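Local coordinates for thioredoxin family protein (Pseudomonas aeruginosa, PDB 1Z6N) that is of unknown function but belongs to the thioredoxin family and may act as a thiol-disulfide oxidoreductase, at residues Phe14-Gln26 with Glu63-Asp77. Sequence-based numbering, arbitrary orientation.
Sequences FAAFVGHGLATEQ and EMWCPDCQINLAALD
M64 hooks over the ring of F17: its CG sits above one face, 3.8 Å from the ring centroid, and SD approaches obliquely at 3.4 Å from F17 CE2, a Met-aromatic contact. Bends at both chi2 and chi3 curl the thioether back, bringing CE against V18 CG1 and the backbone of E25 and Q26, while CB packs on G21 CA. The far rim of the F17 ring reaches the E63-M64 peptide, with E63 N in plane at its edge, and L73 CD1 touches CE2 obliquely.

One turn earlier in helix 14-19, F14 is swung towards helix 67-82 by placing CG anti to the backbone N (chi1 -173°). D77 CB stands over one face of this ring, 3.6 Å from the centroid, with the carboxylate nearly parallel to it; V18 CG2 covers the opposite face. L73 CB meets F14 CE1 at 3.8 Å. The charge of D77 is met outside the pair, by a salt bridge from R81.

At the other end E25 runs beside W65, its OE2 3.2 Å from W65 CA, while OE1 accepts from L22 N above the carboxylate plane. Q70 crosses E25 at about a right angle and gives NE2 to M64 O in a nearly straight 2.8 Å bond (175°), tying the helix back to the E63-C66 turn, at whose end C66 SG caps the helix by accepting from C69 N; the two cysteines match the thioredoxin-type CxxC at a helix start. With no hydrogen bond joining the two segments, aromatic, thioether and aliphatic packing holds helix 14-19 against helix 67-82 and the M64 turn that leads into it, while polar bonds run within each segment or to residues outside the pair.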
loop_
_atom_site.group_PDB
_atom_site.type_symbol
_atom_site.label_atom_id
_atom_site.label_comp_id
_atom_site.label_asym_id
_atom_site.label_seq_id
_atom_site.Cartn_x
_atom_site.Cartn_y
_atom_site.Cartn_z
ATOM N N PHE A 14 -4.650 7.499 6.068
ATOM C CA PHE A 14 -3.706 6.685 6.823
ATOM C C PHE A 14 -3.662 7.048 8.294
ATOM O O PHE A 14 -3.635 6.165 9.171
ATOM C CB PHE A 14 -2.316 6.755 6.205
ATOM C CG PHE A 14 -1.329 5.820 6.838
ATOM C CD1 PHE A 14 -1.434 4.436 6.625
ATOM C CD2 PHE A 14 -0.303 6.303 7.643
ATOM C CE1 PHE A 14 -0.505 3.556 7.216
ATOM C CE2 PHE A 14 0.634 5.428 8.227
ATOM C CZ PHE A 14 0.519 4.060 8.005
ATOM N N ALA A 15 -3.677 8.345 8.583
ATOM C CA ALA A 15 -3.617 8.784 9.975
ATOM C C ALA A 15 -4.816 8.257 10.782
ATOM O O ALA A 15 -4.663 7.842 11.936
ATOM C CB ALA A 15 -3.542 10.288 10.024
ATOM N N ALA A 16 -6.005 8.295 10.192
ATOM C CA ALA A 16 -7.193 7.820 10.884
ATOM C C ALA A 16 -7.117 6.291 11.033
ATOM O O ALA A 16 -7.439 5.745 12.094
ATOM C CB ALA A 16 -8.437 8.206 10.100
ATOM N N PHE A 17 -6.711 5.602 9.967
ATOM C CA PHE A 17 -6.528 4.144 10.021
ATOM C C PHE A 17 -5.586 3.754 11.167
ATOM O O PHE A 17 -5.929 2.899 12.000
ATOM C CB PHE A 17 -5.962 3.718 8.662
ATOM C CG PHE A 17 -5.503 2.292 8.591
ATOM C CD1 PHE A 17 -6.420 1.260 8.481
ATOM C CD2 PHE A 17 -4.144 2.000 8.582
ATOM C CE1 PHE A 17 -5.969 -0.082 8.368
ATOM C CE2 PHE A 17 -3.704 0.684 8.474
ATOM C CZ PHE A 17 -4.627 -0.349 8.358
ATOM N N VAL A 18 -4.417 4.397 11.243
ATOM C CA VAL A 18 -3.487 4.087 12.335
ATOM C C VAL A 18 -4.124 4.380 13.689
ATOM O O VAL A 18 -3.928 3.624 14.649
ATOM C CB VAL A 18 -2.183 4.856 12.165
ATOM C CG1 VAL A 18 -1.284 4.714 13.396
ATOM C CG2 VAL A 18 -1.472 4.349 10.891
ATOM N N GLY A 19 -4.890 5.462 13.746
ATOM C CA GLY A 19 -5.503 5.900 14.999
ATOM C C GLY A 19 -6.522 4.946 15.598
ATOM O O GLY A 19 -6.857 5.090 16.784
ATOM N N HIS A 20 -7.004 3.984 14.814
ATOM C CA HIS A 20 -7.936 2.964 15.340
ATOM C C HIS A 20 -7.199 1.709 15.796
ATOM O O HIS A 20 -7.845 0.755 16.263
ATOM C CB HIS A 20 -8.989 2.529 14.318
ATOM C CG HIS A 20 -9.852 3.639 13.819
ATOM N ND1 HIS A 20 -10.661 4.381 14.644
ATOM C CD2 HIS A 20 -10.053 4.113 12.564
ATOM C CE1 HIS A 20 -11.308 5.286 13.926
ATOM N NE2 HIS A 20 -10.942 5.155 12.665
ATOM N N GLY A 21 -5.880 1.672 15.640
ATOM C CA GLY A 21 -5.142 0.467 16.015
ATOM C C GLY A 21 -4.926 0.337 17.509
ATOM O O GLY A 21 -5.008 1.302 18.257
ATOM N N LEU A 22 -4.641 -0.885 17.944
ATOM C CA LEU A 22 -4.090 -1.081 19.284
ATOM C C LEU A 22 -2.761 -0.315 19.412
ATOM O O LEU A 22 -2.046 -0.141 18.410
ATOM C CB LEU A 22 -3.879 -2.572 19.581
ATOM C CG LEU A 22 -5.128 -3.454 19.625
ATOM C CD1 LEU A 22 -4.696 -4.913 19.643
ATOM C CD2 LEU A 22 -6.024 -3.126 20.821
ATOM N N ALA A 23 -2.421 0.119 20.630
ATOM C CA ALA A 23 -1.150 0.821 20.840
ATOM C C ALA A 23 0.051 0.054 20.268
ATOM O O ALA A 23 0.953 0.641 19.652
ATOM C CB ALA A 23 -0.951 1.061 22.314
ATOM N N THR A 24 0.065 -1.263 20.455
ATOM C CA THR A 24 1.167 -2.084 19.938
ATOM C C THR A 24 1.275 -2.031 18.418
ATOM O O THR A 24 2.378 -2.055 17.864
ATOM C CB THR A 24 1.029 -3.553 20.350
ATOM O OG1 THR A 24 -0.297 -4.002 20.046
ATOM C CG2 THR A 24 1.302 -3.711 21.845
ATOM N N GLU A 25 0.120 -1.973 17.750
ATOM C CA GLU A 25 0.087 -1.913 16.302
ATOM C C GLU A 25 0.517 -0.525 15.831
ATOM O O GLU A 25 1.254 -0.403 14.835
ATOM C CB GLU A 25 -1.326 -2.218 15.792
ATOM C CG GLU A 25 -1.855 -3.585 16.225
ATOM C CD GLU A 25 -3.368 -3.758 16.067
ATOM O OE1 GLU A 25 -4.092 -2.765 15.826
ATOM O OE2 GLU A 25 -3.823 -4.915 16.243
ATOM N N GLN A 26 0.068 0.513 16.545
ATOM C CA GLN A 26 0.522 1.870 16.243
ATOM C C GLN A 26 2.037 1.982 16.382
ATOM O O GLN A 26 2.676 2.628 15.568
ATOM C CB GLN A 26 -0.145 2.897 17.149
ATOM C CG GLN A 26 -1.660 2.956 17.004
ATOM C CD GLN A 26 -2.277 3.883 18.028
ATOM O OE1 GLN A 26 -1.608 4.776 18.570
ATOM N NE2 GLN A 26 -3.533 3.652 18.348
ATOM N N GLU A 63 -6.032 -3.805 7.443
ATOM C CA GLU A 63 -6.437 -3.860 8.853
ATOM C C GLU A 63 -5.195 -3.641 9.711
ATOM O O GLU A 63 -4.113 -4.159 9.407
ATOM C CB GLU A 63 -7.007 -5.230 9.202
ATOM C CG GLU A 63 -8.227 -5.662 8.359
ATOM C CD GLU A 63 -9.592 -5.396 9.000
ATOM O OE1 GLU A 63 -10.565 -5.218 8.239
ATOM O OE2 GLU A 63 -9.703 -5.438 10.237
ATOM N N MET A 64 -5.363 -2.911 10.811
ATOM C CA MET A 64 -4.209 -2.585 11.651
ATOM C C MET A 64 -3.581 -3.759 12.400
ATOM O O MET A 64 -2.446 -3.646 12.874
ATOM C CB MET A 64 -4.536 -1.442 12.623
ATOM C CG MET A 64 -4.349 -0.069 12.020
ATOM S SD MET A 64 -2.583 0.402 11.678
ATOM C CE MET A 64 -2.029 0.652 13.434
ATOM N N TRP A 65 -4.317 -4.863 12.550
ATOM C CA TRP A 65 -3.754 -6.043 13.211
ATOM C C TRP A 65 -2.831 -6.853 12.302
ATOM O O TRP A 65 -2.151 -7.760 12.771
ATOM C CB TRP A 65 -4.867 -6.941 13.753
ATOM C CG TRP A 65 -5.927 -7.249 12.751
ATOM C CD1 TRP A 65 -7.128 -6.609 12.618
ATOM C CD2 TRP A 65 -5.901 -8.274 11.731
ATOM N NE1 TRP A 65 -7.848 -7.164 11.582
ATOM C CE2 TRP A 65 -7.113 -8.175 11.014
ATOM C CE3 TRP A 65 -4.960 -9.251 11.336
ATOM C CZ2 TRP A 65 -7.428 -9.026 9.937
ATOM C CZ3 TRP A 65 -5.272 -10.082 10.245
ATOM C CH2 TRP A 65 -6.487 -9.959 9.563
ATOM N N CYS A 66 -2.874 -6.567 11.002
ATOM C CA CYS A 66 -2.146 -7.368 10.014
ATOM C C CYS A 66 -0.715 -6.842 9.850
ATOM O O CYS A 66 -0.537 -5.694 9.461
ATOM C CB CYS A 66 -2.892 -7.305 8.685
ATOM S SG CYS A 66 -1.923 -8.014 7.347
ATOM N N PRO A 67 0.307 -7.666 10.180
ATOM C CA PRO A 67 1.698 -7.221 10.028
ATOM C C PRO A 67 2.043 -6.786 8.617
ATOM O O PRO A 67 2.809 -5.831 8.438
ATOM C CB PRO A 67 2.510 -8.467 10.430
ATOM C CG PRO A 67 1.645 -9.103 11.435
ATOM C CD PRO A 67 0.253 -8.989 10.823
ATOM N N ASP A 68 1.460 -7.456 7.619
ATOM C CA ASP A 68 1.718 -7.090 6.228
ATOM C C ASP A 68 1.153 -5.697 5.928
ATOM O O ASP A 68 1.730 -4.954 5.140
ATOM C CB ASP A 68 1.130 -8.118 5.266
ATOM C CG ASP A 68 1.721 -9.481 5.470
ATOM O OD1 ASP A 68 2.944 -9.609 5.265
ATOM O OD2 ASP A 68 0.984 -10.411 5.865
ATOM N N CYS A 69 0.021 -5.350 6.541
ATOM C CA CYS A 69 -0.514 -3.985 6.421
ATOM C C CYS A 69 0.360 -2.975 7.152
ATOM O O CYS A 69 0.638 -1.896 6.622
ATOM C CB CYS A 69 -1.938 -3.901 6.962
ATOM S SG CYS A 69 -3.115 -4.827 5.941
ATOM N N GLN A 70 0.788 -3.304 8.368
ATOM C CA GLN A 70 1.650 -2.379 9.114
ATOM C C GLN A 70 2.903 -2.012 8.314
ATOM O O GLN A 70 3.284 -0.841 8.222
ATOM C CB GLN A 70 2.047 -2.969 10.469
ATOM C CG GLN A 70 0.865 -3.237 11.386
ATOM C CD GLN A 70 1.201 -4.221 12.478
ATOM O OE1 GLN A 70 2.359 -4.660 12.609
ATOM N NE2 GLN A 70 0.199 -4.583 13.274
ATOM N N ILE A 71 3.529 -3.032 7.735
ATOM C CA ILE A 71 4.765 -2.875 6.959
ATOM C C ILE A 71 4.510 -2.102 5.681
ATOM O O ILE A 71 5.071 -1.037 5.466
ATOM C CB ILE A 71 5.374 -4.243 6.633
ATOM C CG1 ILE A 71 5.839 -4.926 7.929
ATOM C CG2 ILE A 71 6.548 -4.104 5.653
ATOM C CD1 ILE A 71 6.065 -6.436 7.811
ATOM N N ASN A 72 3.670 -2.647 4.796
ATOM C CA ASN A 72 3.618 -2.067 3.469
ATOM C C ASN A 72 2.862 -0.762 3.412
ATOM O O ASN A 72 3.161 0.087 2.579
ATOM C CB ASN A 72 3.076 -3.076 2.469
ATOM C CG ASN A 72 3.947 -4.300 2.383
ATOM O OD1 ASN A 72 5.110 -4.219 1.988
ATOM N ND2 ASN A 72 3.398 -5.442 2.796
ATOM N N LEU A 73 1.882 -0.588 4.299
ATOM C CA LEU A 73 1.165 0.675 4.304
ATOM C C LEU A 73 1.981 1.792 4.955
ATOM O O LEU A 73 1.863 2.941 4.530
ATOM C CB LEU A 73 -0.227 0.534 4.919
ATOM C CG LEU A 73 -1.115 -0.467 4.169
ATOM C CD1 LEU A 73 -2.511 -0.514 4.825
ATOM C CD2 LEU A 73 -1.222 -0.124 2.682
ATOM N N ALA A 74 2.836 1.459 5.929
ATOM C CA ALA A 74 3.789 2.475 6.418
ATOM C C ALA A 74 4.650 2.985 5.251
ATOM O O ALA A 74 4.914 4.187 5.129
ATOM C CB ALA A 74 4.662 1.921 7.542
ATOM N N ALA A 75 5.078 2.065 4.390
ATOM C CA ALA A 75 5.925 2.441 3.239
ATOM C C ALA A 75 5.152 3.286 2.229
ATOM O O ALA A 75 5.655 4.315 1.755
ATOM C CB ALA A 75 6.520 1.196 2.573
ATOM N N LEU A 76 3.939 2.854 1.890
ATOM C CA LEU A 76 3.137 3.573 0.903
ATOM C C LEU A 76 2.690 4.943 1.433
ATOM O O LEU A 76 2.623 5.906 0.674
ATOM C CB LEU A 76 1.962 2.724 0.396
ATOM C CG LEU A 76 2.385 1.478 -0.406
ATOM C CD1 LEU A 76 1.154 0.685 -0.813
ATOM C CD2 LEU A 76 3.225 1.850 -1.645
ATOM N N ASP A 77 2.428 5.035 2.729
ATOM C CA ASP A 77 2.151 6.337 3.329
ATOM C C ASP A 77 3.357 7.272 3.254
ATOM O O ASP A 77 3.219 8.476 2.980
ATOM C CB ASP A 77 1.696 6.180 4.773
ATOM C CG ASP A 77 1.567 7.520 5.477
ATOM O OD1 ASP A 77 0.611 8.260 5.147
ATOM O OD2 ASP A 77 2.428 7.824 6.335
#